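Side-chain contacts in erythrocyte membrane protein 1 (Plasmodium falciparum, PDB 6S8T), which probably binds host cell surface receptors, the piece described here being its ICAM-1-binding DBLbeta domain: residues N59-T64 / M264-K269; P113-M118 / D197-G202; K349-W354 / Y453-P458; Y369-I374 / T379-G384. All blocks are in the same frame, centred on the assembly; numbering follows the deposited sequence.

Contact 1. Residues N59-T64 / M264-K269; sequences NICNIT and MQCELK
Cys61 SG and Cys266 SG are joined by a covalent bond of 2.0 Å, a disulfide that carries almost the whole of this contact; no hydrogen bond crosses between the segments. The torsion about the S-S bond is -80°, close to the 90° magnitude that disulfides prefer. Both cysteines turn alike about CA-CB (chi1 -54° in Cys61, -64° in Cys266), each swinging its sulfur away from its own carbonyl carbon and into line with the other, and the two CB atoms end 3.7 Å apart, Cys61 CB to Cys266 CB. Beside the bridge, Ile60 touches with one branch: its CG2 lies 4.1 Å from Cys266 SG. The first half-cystine sits in a short 3-10 segment, where Asn62 N donates to Asn59 O (3.1 Å) and Ile63 N to Ile60 O. In this DBL domain the disulfide thus ties the loop between helix 16-32 and strand 97-98 to helix 246-268. Around the bridge, Ile60 rests on Gln146 of helix 137-163 and on Arg262 of helix 246-268; Ile63 meets Leu147 and Lys150 of the former, while Met264 reaches Ala149 of helix 137-163 and Phe186 of helix 172-194.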
loop_
_atom_site.group_PDB
_atom_site.type_symbol
_atom_site.label_atom_id
_atom_site.label_comp_id
_atom_site.label_asym_id
_atom_site.label_seq_id
_atom_site.Cartn_x
_atom_site.Cartn_y
_atom_site.Cartn_z
ATOM N N ASN A 59 -1.731 29.201 4.439
ATOM C CA ASN A 59 -2.142 27.852 4.802
ATOM C C ASN A 59 -1.647 26.847 3.769
ATOM O O ASN A 59 -1.652 27.116 2.564
ATOM C CB ASN A 59 -3.665 27.778 4.924
ATOM C CG ASN A 59 -4.150 26.421 5.398
ATOM O OD1 ASN A 59 -3.420 25.681 6.056
ATOM N ND2 ASN A 59 -5.392 26.089 5.065
ATOM N N ILE A 60 -1.217 25.677 4.248
ATOM C CA ILE A 60 -0.692 24.655 3.350
ATOM C C ILE A 60 -1.773 24.101 2.432
ATOM O O ILE A 60 -1.464 23.620 1.336
ATOM C CB ILE A 60 -0.020 23.525 4.156
ATOM C CG1 ILE A 60 0.765 22.595 3.226
ATOM C CG2 ILE A 60 -1.053 22.748 4.963
ATOM C CD1 ILE A 60 1.829 23.303 2.411
ATOM N N CYS A 61 -3.041 24.172 2.837
ATOM C CA CYS A 61 -4.126 23.702 1.986
ATOM C C CYS A 61 -4.342 24.581 0.761
ATOM O O CYS A 61 -5.182 24.241 -0.080
ATOM C CB CYS A 61 -5.422 23.607 2.794
ATOM S SG CYS A 61 -5.294 22.611 4.305
ATOM N N ASN A 62 -3.613 25.691 0.635
ATOM C CA ASN A 62 -3.704 26.573 -0.519
ATOM C C ASN A 62 -2.526 26.407 -1.476
ATOM O O ASN A 62 -2.278 27.294 -2.301
ATOM C CB ASN A 62 -3.808 28.031 -0.067
ATOM C CG ASN A 62 -5.110 28.329 0.656
ATOM O OD1 ASN A 62 -6.138 27.701 0.398
ATOM N ND2 ASN A 62 -5.071 29.297 1.566
ATOM N N ILE A 63 -1.794 25.296 -1.382
ATOM C CA ILE A 63 -0.678 25.058 -2.290
ATOM C C ILE A 63 -1.218 24.802 -3.691
ATOM O O ILE A 63 -2.164 24.026 -3.882
ATOM C CB ILE A 63 0.192 23.892 -1.790
ATOM C CG1 ILE A 63 1.357 23.635 -2.751
ATOM C CG2 ILE A 63 -0.636 22.629 -1.599
ATOM C CD1 ILE A 63 2.337 22.585 -2.259
ATOM N N THR A 64 -0.628 25.467 -4.677
ATOM C CA THR A 64 -1.100 25.433 -6.050
ATOM C C THR A 64 -0.080 24.730 -6.943
ATOM O O THR A 64 0.916 24.166 -6.471
ATOM C CB THR A 64 -1.385 26.855 -6.542
ATOM O OG1 THR A 64 -0.165 27.608 -6.556
ATOM C CG2 THR A 64 -2.387 27.546 -5.628
ATOM N N MET A 264 -2.201 15.944 3.331
ATOM C CA MET A 264 -3.296 15.022 3.059
ATOM C C MET A 264 -4.497 15.259 3.966
ATOM O O MET A 264 -5.626 14.931 3.577
ATOM C CB MET A 264 -2.810 13.574 3.195
ATOM C CG MET A 264 -1.816 13.151 2.116
ATOM S SD MET A 264 -1.241 11.450 2.308
ATOM C CE MET A 264 -0.535 11.131 0.694
ATOM N N GLN A 265 -4.286 15.828 5.155
ATOM C CA GLN A 265 -5.402 16.122 6.045
ATOM C C GLN A 265 -6.310 17.220 5.504
ATOM O O GLN A 265 -7.462 17.323 5.942
ATOM C CB GLN A 265 -4.891 16.517 7.432
ATOM C CG GLN A 265 -4.311 15.368 8.244
ATOM C CD GLN A 265 -3.855 15.804 9.628
ATOM O OE1 GLN A 265 -3.343 16.911 9.807
ATOM N NE2 GLN A 265 -4.045 14.935 10.615
ATOM N N CYS A 266 -5.819 18.045 4.571
ATOM C CA CYS A 266 -6.658 19.092 3.992
ATOM C C CYS A 266 -7.882 18.510 3.300
ATOM O O CYS A 266 -8.952 19.128 3.302
ATOM C CB CYS A 266 -5.853 19.929 2.998
ATOM S SG CYS A 266 -4.473 20.853 3.698
ATOM N N GLU A 267 -7.741 17.325 2.707
ATOM C CA GLU A 267 -8.827 16.686 1.980
ATOM C C GLU A 267 -9.625 15.719 2.845
ATOM O O GLU A 267 -10.839 15.589 2.652
ATOM C CB GLU A 267 -8.268 15.948 0.759
ATOM C CG GLU A 267 -7.357 16.800 -0.123
ATOM C CD GLU A 267 -8.093 17.941 -0.807
ATOM O OE1 GLU A 267 -9.317 17.816 -1.025
ATOM O OE2 GLU A 267 -7.448 18.965 -1.123
ATOM N N LEU A 268 -8.971 15.048 3.800
ATOM C CA LEU A 268 -9.666 14.070 4.633
ATOM C C LEU A 268 -10.707 14.721 5.536
ATOM O O LEU A 268 -11.689 14.068 5.912
ATOM C CB LEU A 268 -8.661 13.283 5.475
ATOM C CG LEU A 268 -7.802 12.254 4.740
ATOM C CD1 LEU A 268 -6.760 11.659 5.676
ATOM C CD2 LEU A 268 -8.668 11.158 4.140
ATOM N N LYS A 269 -10.519 15.993 5.895
ATOM C CA LYS A 269 -11.458 16.667 6.784
ATOM C C LYS A 269 -12.839 16.852 6.168
ATOM O O LYS A 269 -13.783 17.170 6.900
ATOM C CB LYS A 269 -10.902 18.026 7.211
ATOM C CG LYS A 269 -9.719 17.945 8.163
ATOM C CD LYS A 269 -9.317 19.327 8.656
ATOM C CE LYS A 269 -8.162 19.251 9.641
ATOM N NZ LYS A 269 -7.805 20.596 10.167
#

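Contact 2. Residues P113-M118 / D197-G202; sequences PRRQHM and DLWEHG
An Asx turn within the Duffy binding domain presents Asp197 to Arg115 of the short helix 113-116, and a two-pronged salt bridge results. Arg115 offers its side, NE and one NH: NE donates to Asp197 OD1 at 3.0 Å and NH2 to Asp197 OD2 at 2.9 Å, both nearly straight. The carboxylate lies at the edge of the guanidinium, in its plane, yet the two planes are turned 51° apart, so OD2 is approached from above the carboxylate. Trp199 N reaches Asp197 OD2 from the opposite face of the carboxylate, at 3.1 Å, the bond that makes the Asx turn, so OD2 holds two donors. A bend about the CB-CG bond of the arginine (chi2 72°) helps to bring NE round to the acid. The guanidinium is further fixed by Trp199, whose CE3 corner comes edge-on over one face, 3.5 Å from Arg115 NH1, with the planes 83° apart. Farther round the indole, Trp199 CH2 lies 3.4 Å from Gln116 O and 3.7 Å from Gln116 CG. Outside partners extend the network: Gln204 OE1 accepts from Arg115 NH2, and Gln293 NE2 donates to Asp197 OD1. Trp297 of helix 293-319 packs on both Arg115 and Asp197, Arg115 also lies against Asp188 and Ile192 of helix 172-194, and Ile111 of strand 110-111 touches both Gln116 and Trp199.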
loop_
_atom_site.group_PDB
_atom_site.type_symbol
_atom_site.label_atom_id
_atom_site.label_comp_id
_atom_site.label_asym_id
_atom_site.label_seq_id
_atom_site.Cartn_x
_atom_site.Cartn_y
_atom_site.Cartn_z
ATOM N N PRO A 113 -3.722 -1.501 -7.734
ATOM C CA PRO A 113 -4.164 -0.472 -8.695
ATOM C C PRO A 113 -4.074 0.942 -8.149
ATOM O O PRO A 113 -3.779 1.871 -8.913
ATOM C CB PRO A 113 -5.615 -0.870 -8.992
ATOM C CG PRO A 113 -5.653 -2.341 -8.758
ATOM C CD PRO A 113 -4.694 -2.600 -7.616
ATOM N N ARG A 114 -4.321 1.135 -6.851
ATOM C CA ARG A 114 -4.141 2.454 -6.253
ATOM C C ARG A 114 -2.703 2.934 -6.411
ATOM O O ARG A 114 -2.462 4.097 -6.757
ATOM C CB ARG A 114 -4.534 2.419 -4.777
ATOM C CG ARG A 114 -4.196 3.689 -4.011
ATOM C CD ARG A 114 -4.162 3.431 -2.515
ATOM N NE ARG A 114 -3.294 2.300 -2.197
ATOM C CZ ARG A 114 -1.971 2.378 -2.105
ATOM N NH1 ARG A 114 -1.258 1.295 -1.819
ATOM N NH2 ARG A 114 -1.360 3.540 -2.300
ATOM N N ARG A 115 -1.734 2.042 -6.175
ATOM C CA ARG A 115 -0.324 2.405 -6.291
ATOM C C ARG A 115 0.072 2.660 -7.738
ATOM O O ARG A 115 0.801 3.615 -8.029
ATOM C CB ARG A 115 0.548 1.300 -5.687
ATOM C CG ARG A 115 2.039 1.407 -6.013
ATOM C CD ARG A 115 2.695 2.563 -5.271
ATOM N NE ARG A 115 4.100 2.746 -5.644
ATOM C CZ ARG A 115 4.515 3.552 -6.617
ATOM N NH1 ARG A 115 3.633 4.247 -7.324
ATOM N NH2 ARG A 115 5.809 3.661 -6.888
ATOM N N GLN A 116 -0.394 1.812 -8.659
ATOM C CA GLN A 116 0.006 1.938 -10.057
ATOM C C GLN A 116 -0.401 3.287 -10.643
ATOM O O GLN A 116 0.336 3.866 -11.449
ATOM C CB GLN A 116 -0.596 0.797 -10.876
ATOM C CG GLN A 116 -0.311 0.886 -12.362
ATOM C CD GLN A 116 -0.781 -0.340 -13.110
ATOM O OE1 GLN A 116 -0.724 -1.454 -12.593
ATOM N NE2 GLN A 116 -1.258 -0.141 -14.334
ATOM N N HIS A 117 -1.564 3.806 -10.252
ATOM C CA HIS A 117 -2.065 5.073 -10.775
ATOM C C HIS A 117 -1.902 6.218 -9.779
ATOM O O HIS A 117 -2.698 7.162 -9.775
ATOM C CB HIS A 117 -3.527 4.928 -11.197
ATOM C CG HIS A 117 -3.765 3.797 -12.148
ATOM N ND1 HIS A 117 -3.215 3.758 -13.411
ATOM C CD2 HIS A 117 -4.483 2.657 -12.015
ATOM C CE1 HIS A 117 -3.591 2.647 -14.019
ATOM N NE2 HIS A 117 -4.364 1.964 -13.195
ATOM N N MET A 118 -0.872 6.149 -8.941
ATOM C CA MET A 118 -0.597 7.192 -7.964
ATOM C C MET A 118 -0.167 8.483 -8.660
ATOM O O MET A 118 0.498 8.462 -9.699
ATOM C CB MET A 118 0.487 6.707 -6.999
ATOM C CG MET A 118 0.574 7.442 -5.679
ATOM S SD MET A 118 1.576 6.515 -4.494
ATOM C CE MET A 118 1.898 7.782 -3.271
ATOM N N ASP A 197 10.431 1.423 -2.146
ATOM C CA ASP A 197 9.273 1.012 -2.937
ATOM C C ASP A 197 9.631 -0.107 -3.914
ATOM O O ASP A 197 10.703 -0.105 -4.523
ATOM C CB ASP A 197 8.708 2.220 -3.694
ATOM C CG ASP A 197 7.531 1.856 -4.582
ATOM O OD1 ASP A 197 6.408 1.694 -4.054
ATOM O OD2 ASP A 197 7.736 1.725 -5.806
ATOM N N LEU A 198 8.708 -1.061 -4.079
ATOM C CA LEU A 198 8.980 -2.288 -4.822
ATOM C C LEU A 198 8.589 -2.240 -6.297
ATOM O O LEU A 198 8.902 -3.187 -7.026
ATOM C CB LEU A 198 8.261 -3.471 -4.165
ATOM C CG LEU A 198 8.715 -3.829 -2.750
ATOM C CD1 LEU A 198 7.790 -4.872 -2.154
ATOM C CD2 LEU A 198 10.147 -4.324 -2.762
ATOM N N TRP A 199 7.914 -1.189 -6.760
ATOM C CA TRP A 199 7.465 -1.140 -8.152
ATOM C C TRP A 199 8.625 -0.697 -9.040
ATOM O O TRP A 199 9.083 0.446 -8.953
ATOM C CB TRP A 199 6.273 -0.198 -8.312
ATOM C CG TRP A 199 5.641 -0.279 -9.680
ATOM C CD1 TRP A 199 5.758 -1.305 -10.575
ATOM C CD2 TRP A 199 4.805 0.705 -10.306
ATOM N NE1 TRP A 199 5.043 -1.024 -11.713
ATOM C CE2 TRP A 199 4.449 0.203 -11.576
ATOM C CE3 TRP A 199 4.321 1.958 -9.917
ATOM C CZ2 TRP A 199 3.634 0.912 -12.460
ATOM C CZ3 TRP A 199 3.511 2.660 -10.797
ATOM C CH2 TRP A 199 3.176 2.135 -12.053
ATOM N N GLU A 200 9.100 -1.599 -9.896
ATOM C CA GLU A 200 10.159 -1.291 -10.847
ATOM C C GLU A 200 9.534 -1.060 -12.217
ATOM O O GLU A 200 8.904 -1.961 -12.783
ATOM C CB GLU A 200 11.202 -2.405 -10.893
ATOM C CG GLU A 200 12.025 -2.499 -9.615
ATOM C CD GLU A 200 13.084 -3.583 -9.665
ATOM O OE1 GLU A 200 14.233 -3.315 -9.251
ATOM O OE2 GLU A 200 12.768 -4.701 -10.118
ATOM N N HIS A 201 9.709 0.149 -12.739
ATOM C CA HIS A 201 9.047 0.569 -13.964
ATOM C C HIS A 201 9.870 1.696 -14.568
ATOM O O HIS A 201 10.732 2.281 -13.908
ATOM C CB HIS A 201 7.607 1.007 -13.680
ATOM C CG HIS A 201 6.785 1.230 -14.909
ATOM N ND1 HIS A 201 6.568 2.483 -15.441
ATOM C CD2 HIS A 201 6.127 0.361 -15.711
ATOM C CE1 HIS A 201 5.813 2.376 -16.521
ATOM N NE2 HIS A 201 5.531 1.098 -16.705
ATOM N N GLY A 202 9.598 1.988 -15.842
ATOM C CA GLY A 202 10.326 3.050 -16.518
ATOM C C GLY A 202 10.169 4.392 -15.830
ATOM O O GLY A 202 11.147 5.107 -15.600
#

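Contact 3. Residues K349-W354 / Y453-P458; sequences KKIKKW and YTFKDP
Ile351, on the long helix 335-372 in a region predicted to form a coiled coil, meets Phe455 in a type I beta turn running from Tyr453 to Lys456. The apolar part rests on a single methyl. With CG2 anti to the backbone N, Ile351 turns this branch to the turn, where it comes within 3.9 Å of Phe455 CA and 4.3 Å of Phe455 CD1. The same methyl also lies 4.0 Å from Thr454 O, a contact with backbone as much as with ring. Met308 of helix 293-319 packs on Ile351 as well. Aromatic packing continues on the helix side: the Phe455 ring meets Trp358 of helix 335-372 and Phe305 of helix 293-319. The turn is thus seated against two helices. Charge adds little. Lys352 and Asp457 carry opposite charges, but Lys352 NZ stays 6.4 Å from Asp457 OD1, too far for a salt bridge, and the aspartate is poorly ordered; the nearer approach is by the lysine's aliphatic CD. Within the turn, the Phe455 ring is backed on one face by Thr454 OG1, which stands 3.1 Å above the ring plane and toward the rim.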
loop_
_atom_site.group_PDB
_atom_site.type_symbol
_atom_site.label_atom_id
_atom_site.label_comp_id
_atom_site.label_asym_id
_atom_site.label_seq_id
_atom_site.Cartn_x
_atom_site.Cartn_y
_atom_site.Cartn_z
ATOM N N LYS A 349 -14.144 -19.166 -12.489
ATOM C CA LYS A 349 -13.014 -18.629 -13.241
ATOM C C LYS A 349 -12.380 -17.441 -12.527
ATOM O O LYS A 349 -11.151 -17.341 -12.453
ATOM C CB LYS A 349 -13.459 -18.231 -14.649
ATOM C CG LYS A 349 -13.839 -19.406 -15.535
ATOM C CD LYS A 349 -14.317 -18.939 -16.900
ATOM C CE LYS A 349 -14.685 -20.116 -17.787
ATOM N NZ LYS A 349 -15.198 -19.673 -19.114
ATOM N N LYS A 350 -13.201 -16.532 -11.992
ATOM C CA LYS A 350 -12.658 -15.362 -11.309
ATOM C C LYS A 350 -11.959 -15.745 -10.012
ATOM O O LYS A 350 -10.872 -15.238 -9.714
ATOM C CB LYS A 350 -13.768 -14.349 -11.028
ATOM C CG LYS A 350 -14.009 -13.350 -12.141
ATOM C CD LYS A 350 -14.714 -12.114 -11.605
ATOM C CE LYS A 350 -14.913 -11.072 -12.689
ATOM N NZ LYS A 350 -15.864 -11.541 -13.733
ATOM N N ILE A 351 -12.571 -16.628 -9.220
ATOM C CA ILE A 351 -11.965 -17.007 -7.949
ATOM C C ILE A 351 -10.663 -17.763 -8.176
ATOM O O ILE A 351 -9.712 -17.618 -7.398
ATOM C CB ILE A 351 -12.962 -17.825 -7.107
ATOM C CG1 ILE A 351 -14.222 -17.004 -6.842
ATOM C CG2 ILE A 351 -12.338 -18.239 -5.788
ATOM C CD1 ILE A 351 -13.956 -15.691 -6.152
ATOM N N LYS A 352 -10.582 -18.551 -9.252
ATOM C CA LYS A 352 -9.383 -19.348 -9.490
ATOM C C LYS A 352 -8.184 -18.473 -9.835
ATOM O O LYS A 352 -7.078 -18.705 -9.334
ATOM C CB LYS A 352 -9.635 -20.365 -10.601
ATOM C CG LYS A 352 -8.509 -21.370 -10.763
ATOM C CD LYS A 352 -8.352 -22.216 -9.507
ATOM C CE LYS A 352 -6.999 -22.909 -9.462
ATOM N NZ LYS A 352 -5.889 -21.933 -9.288
ATOM N N LYS A 353 -8.375 -17.464 -10.690
ATOM C CA LYS A 353 -7.240 -16.637 -11.087
ATOM C C LYS A 353 -6.740 -15.776 -9.933
ATOM O O LYS A 353 -5.533 -15.527 -9.827
ATOM C CB LYS A 353 -7.605 -15.780 -12.299
ATOM C CG LYS A 353 -8.835 -14.920 -12.120
ATOM C CD LYS A 353 -9.502 -14.630 -13.458
ATOM C CE LYS A 353 -8.518 -14.062 -14.465
ATOM N NZ LYS A 353 -9.185 -13.733 -15.754
ATOM N N TRP A 354 -7.640 -15.325 -9.055
ATOM C CA TRP A 354 -7.197 -14.640 -7.846
ATOM C C TRP A 354 -6.474 -15.600 -6.908
ATOM O O TRP A 354 -5.489 -15.221 -6.262
ATOM C CB TRP A 354 -8.386 -13.987 -7.140
ATOM C CG TRP A 354 -8.843 -12.700 -7.776
ATOM C CD1 TRP A 354 -9.592 -12.565 -8.907
ATOM C CD2 TRP A 354 -8.581 -11.370 -7.307
ATOM N NE1 TRP A 354 -9.812 -11.234 -9.175
ATOM C CE2 TRP A 354 -9.202 -10.480 -8.208
ATOM C CE3 TRP A 354 -7.884 -10.846 -6.216
ATOM C CZ2 TRP A 354 -9.146 -9.096 -8.052
ATOM C CZ3 TRP A 354 -7.827 -9.472 -6.061
ATOM C CH2 TRP A 354 -8.454 -8.611 -6.976
ATOM N N TYR A 453 -13.921 -21.788 3.230
ATOM C CA TYR A 453 -12.673 -21.408 2.580
ATOM C C TYR A 453 -12.938 -20.388 1.475
ATOM O O TYR A 453 -13.872 -20.539 0.682
ATOM C CB TYR A 453 -11.987 -22.653 2.016
ATOM C CG TYR A 453 -10.644 -22.415 1.363
ATOM C CD1 TYR A 453 -9.680 -21.619 1.970
ATOM C CD2 TYR A 453 -10.330 -23.015 0.148
ATOM C CE1 TYR A 453 -8.446 -21.413 1.374
ATOM C CE2 TYR A 453 -9.104 -22.815 -0.453
ATOM C CZ TYR A 453 -8.166 -22.016 0.162
ATOM O OH TYR A 453 -6.945 -21.823 -0.442
ATOM N N THR A 454 -12.108 -19.339 1.430
ATOM C CA THR A 454 -12.353 -18.238 0.498
ATOM C C THR A 454 -12.224 -18.678 -0.954
ATOM O O THR A 454 -12.935 -18.157 -1.823
ATOM C CB THR A 454 -11.395 -17.073 0.770
ATOM O OG1 THR A 454 -10.040 -17.538 0.730
ATOM C CG2 THR A 454 -11.674 -16.446 2.125
ATOM N N PHE A 455 -11.332 -19.627 -1.242
ATOM C CA PHE A 455 -11.091 -20.088 -2.603
ATOM C C PHE A 455 -11.730 -21.447 -2.875
ATOM O O PHE A 455 -11.203 -22.234 -3.668
ATOM C CB PHE A 455 -9.589 -20.132 -2.884
ATOM C CG PHE A 455 -8.864 -18.877 -2.479
ATOM C CD1 PHE A 455 -8.988 -17.716 -3.223
ATOM C CD2 PHE A 455 -8.058 -18.860 -1.353
ATOM C CE1 PHE A 455 -8.324 -16.559 -2.850
ATOM C CE2 PHE A 455 -7.390 -17.707 -0.976
ATOM C CZ PHE A 455 -7.524 -16.557 -1.725
ATOM N N LYS A 456 -12.860 -21.734 -2.233
ATOM C CA LYS A 456 -13.564 -22.998 -2.424
ATOM C C LYS A 456 -14.266 -22.969 -3.776
ATOM O O LYS A 456 -15.225 -22.214 -3.970
ATOM C CB LYS A 456 -14.556 -23.222 -1.286
ATOM C CG LYS A 456 -15.066 -24.644 -1.164
ATOM C CD LYS A 456 -13.925 -25.620 -0.939
ATOM C CE LYS A 456 -14.372 -26.786 -0.077
ATOM N NZ LYS A 456 -15.618 -27.404 -0.596
ATOM N N ASP A 457 -13.788 -23.789 -4.715
ATOM C CA ASP A 457 -14.350 -23.776 -6.065
ATOM C C ASP A 457 -15.810 -24.213 -6.098
ATOM O O ASP A 457 -16.609 -23.551 -6.784
ATOM C CB ASP A 457 -13.480 -24.629 -6.998
ATOM C CG ASP A 457 -12.014 -24.248 -6.941
ATOM O OD1 ASP A 457 -11.715 -23.045 -6.781
ATOM O OD2 ASP A 457 -11.161 -25.152 -7.053
ATOM N N PRO A 458 -16.229 -25.283 -5.425
ATOM C CA PRO A 458 -17.663 -25.545 -5.292
ATOM C C PRO A 458 -18.216 -24.886 -4.042
ATOM O O PRO A 458 -17.915 -25.316 -2.917
ATOM C CB PRO A 458 -17.735 -27.075 -5.205
ATOM C CG PRO A 458 -16.456 -27.462 -4.556
ATOM C CD PRO A 458 -15.426 -26.424 -4.935
#

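Contact 4. Residues Y369-I374 / T379-G384; sequences YLQAKI and TSFGGG
The Phe381 ring has one face covered by Gln371 and an edge met by Ile374. Over the face, Gln371 CG sits 3.9 Å from the ring centroid and only 18° off the normal, a CH-pi contact. The side-chain amide beyond it lies nearly flat on the same ring, the planes 21° apart, with Gln371 CD 3.8 Å from Phe381 CG. An extended chain past CG lays the glutamine across the ring in this way, Gln371 CB touching Phe381 CD2 at 3.6 Å. At the rim, near the ring plane, Ile374 CG2 abuts Phe381 CZ at 3.5 Å, the two side chains crossing at about a right angle. The arrangement belongs to the chain reversal at the C-terminal end of helix 335-372: having left the helix, the chain turns back so that an aromatic residue lies over the last turn. Gln371 O, which takes a weak bond from Ile374 N, also approaches Phe381 CE2 at 3.6 Å. The reversal has its own internal bond, from Phe376 N to Thr379 OG1. On the side of the following helix, 388-402, Phe381 also touches Tyr388.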
loop_
_atom_site.group_PDB
_atom_site.type_symbol
_atom_site.label_atom_id
_atom_site.label_comp_id
_atom_site.label_asym_id
_atom_site.label_seq_id
_atom_site.Cartn_x
_atom_site.Cartn_y
_atom_site.Cartn_z
ATOM N N TYR A 369 9.356 -15.611 6.804
ATOM C CA TYR A 369 9.139 -15.824 8.230
ATOM C C TYR A 369 10.060 -16.911 8.769
ATOM O O TYR A 369 10.598 -16.784 9.875
ATOM C CB TYR A 369 7.675 -16.179 8.483
ATOM C CG TYR A 369 7.270 -16.150 9.938
ATOM C CD1 TYR A 369 6.806 -14.978 10.528
ATOM C CD2 TYR A 369 7.338 -17.297 10.722
ATOM C CE1 TYR A 369 6.428 -14.949 11.861
ATOM C CE2 TYR A 369 6.963 -17.278 12.051
ATOM C CZ TYR A 369 6.510 -16.103 12.615
ATOM O OH TYR A 369 6.136 -16.085 13.939
ATOM N N LEU A 370 10.257 -17.984 7.997
ATOM C CA LEU A 370 11.124 -19.073 8.437
ATOM C C LEU A 370 12.584 -18.641 8.481
ATOM O O LEU A 370 13.326 -19.033 9.389
ATOM C CB LEU A 370 10.953 -20.282 7.518
ATOM C CG LEU A 370 9.584 -20.963 7.508
ATOM C CD1 LEU A 370 9.550 -22.068 6.466
ATOM C CD2 LEU A 370 9.242 -21.510 8.883
ATOM N N GLN A 371 13.017 -17.838 7.506
ATOM C CA GLN A 371 14.405 -17.391 7.491
ATOM C C GLN A 371 14.691 -16.404 8.613
ATOM O O GLN A 371 15.827 -16.331 9.095
ATOM C CB GLN A 371 14.743 -16.776 6.137
ATOM C CG GLN A 371 14.724 -17.779 5.002
ATOM C CD GLN A 371 15.226 -17.197 3.702
ATOM O OE1 GLN A 371 15.234 -17.868 2.671
ATOM N NE2 GLN A 371 15.649 -15.942 3.742
ATOM N N ALA A 372 13.681 -15.648 9.047
ATOM C CA ALA A 372 13.879 -14.698 10.137
ATOM C C ALA A 372 14.244 -15.411 11.434
ATOM O O ALA A 372 15.177 -15.004 12.138
ATOM C CB ALA A 372 12.625 -13.847 10.328
ATOM N N LYS A 373 13.522 -16.476 11.773
ATOM C CA LYS A 373 13.753 -17.129 13.055
ATOM C C LYS A 373 14.973 -18.039 13.052
ATOM O O LYS A 373 15.279 -18.637 14.089
ATOM C CB LYS A 373 12.515 -17.925 13.478
ATOM C CG LYS A 373 12.152 -19.052 12.544
ATOM C CD LYS A 373 11.134 -19.982 13.182
ATOM C CE LYS A 373 9.852 -19.259 13.535
ATOM N NZ LYS A 373 8.827 -20.201 14.058
ATOM N N ILE A 374 15.683 -18.145 11.932
ATOM C CA ILE A 374 16.830 -19.028 11.806
ATOM C C ILE A 374 18.133 -18.251 11.667
ATOM O O ILE A 374 19.152 -18.636 12.243
ATOM C CB ILE A 374 16.632 -19.998 10.620
ATOM C CG1 ILE A 374 15.768 -21.184 11.049
ATOM C CG2 ILE A 374 17.965 -20.462 10.062
ATOM C CD1 ILE A 374 15.638 -22.248 9.993
ATOM N N THR A 379 25.007 -15.016 10.838
ATOM C CA THR A 379 24.583 -15.846 9.721
ATOM C C THR A 379 23.472 -15.157 8.937
ATOM O O THR A 379 22.660 -14.415 9.496
ATOM C CB THR A 379 24.101 -17.220 10.203
ATOM O OG1 THR A 379 22.898 -17.070 10.966
ATOM C CG2 THR A 379 25.162 -17.887 11.069
ATOM N N SER A 380 23.449 -15.411 7.629
ATOM C CA SER A 380 22.438 -14.840 6.749
ATOM C C SER A 380 22.249 -15.758 5.549
ATOM O O SER A 380 23.120 -16.565 5.213
ATOM C CB SER A 380 22.820 -13.426 6.290
ATOM O OG SER A 380 21.791 -12.848 5.504
ATOM N N PHE A 381 21.090 -15.622 4.901
ATOM C CA PHE A 381 20.747 -16.437 3.742
ATOM C C PHE A 381 21.140 -15.796 2.417
ATOM O O PHE A 381 21.095 -16.471 1.383
ATOM C CB PHE A 381 19.243 -16.740 3.737
ATOM C CG PHE A 381 18.829 -17.763 4.757
ATOM C CD1 PHE A 381 18.952 -19.116 4.486
ATOM C CD2 PHE A 381 18.321 -17.374 5.986
ATOM C CE1 PHE A 381 18.577 -20.063 5.422
ATOM C CE2 PHE A 381 17.944 -18.318 6.928
ATOM C CZ PHE A 381 18.071 -19.664 6.644
ATOM N N GLY A 382 21.525 -14.522 2.418
ATOM C CA GLY A 382 21.920 -13.856 1.194
ATOM C C GLY A 382 20.959 -12.762 0.782
ATOM O O GLY A 382 21.381 -11.690 0.338
ATOM N N GLY A 383 19.663 -13.022 0.925
ATOM C CA GLY A 383 18.654 -12.039 0.581
ATOM C C GLY A 383 18.381 -11.944 -0.905
ATOM O O GLY A 383 17.864 -12.889 -1.511
ATOM N N GLY A 384 18.722 -10.807 -1.504
ATOM C CA GLY A 384 18.486 -10.599 -2.918
ATOM C C GLY A 384 17.350 -9.637 -3.199
ATOM O O GLY A 384 17.449 -8.798 -4.099
#

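From the N terminus, contact 1 opens in the loop after helix 16-32 and closes some 200 residues later on helix 246-268. Contact 2 opens and closes within that span, joining helix 113-116 to the loop between helices 172-194 and 202-221. Only after contact 1 has closed does contact 3 begin, joining helix 335-372 to the loop after helix 417-424, near the C terminus. Contact 4 falls within this second span, a short local loop at the end of helix 335-372. No two loops cross. Contacts 1 and 3 lie on opposite sides of the chain's centre, about 42 Å apart between centres, while contacts 3 and 4 share one helix with centres about 32 Å apart.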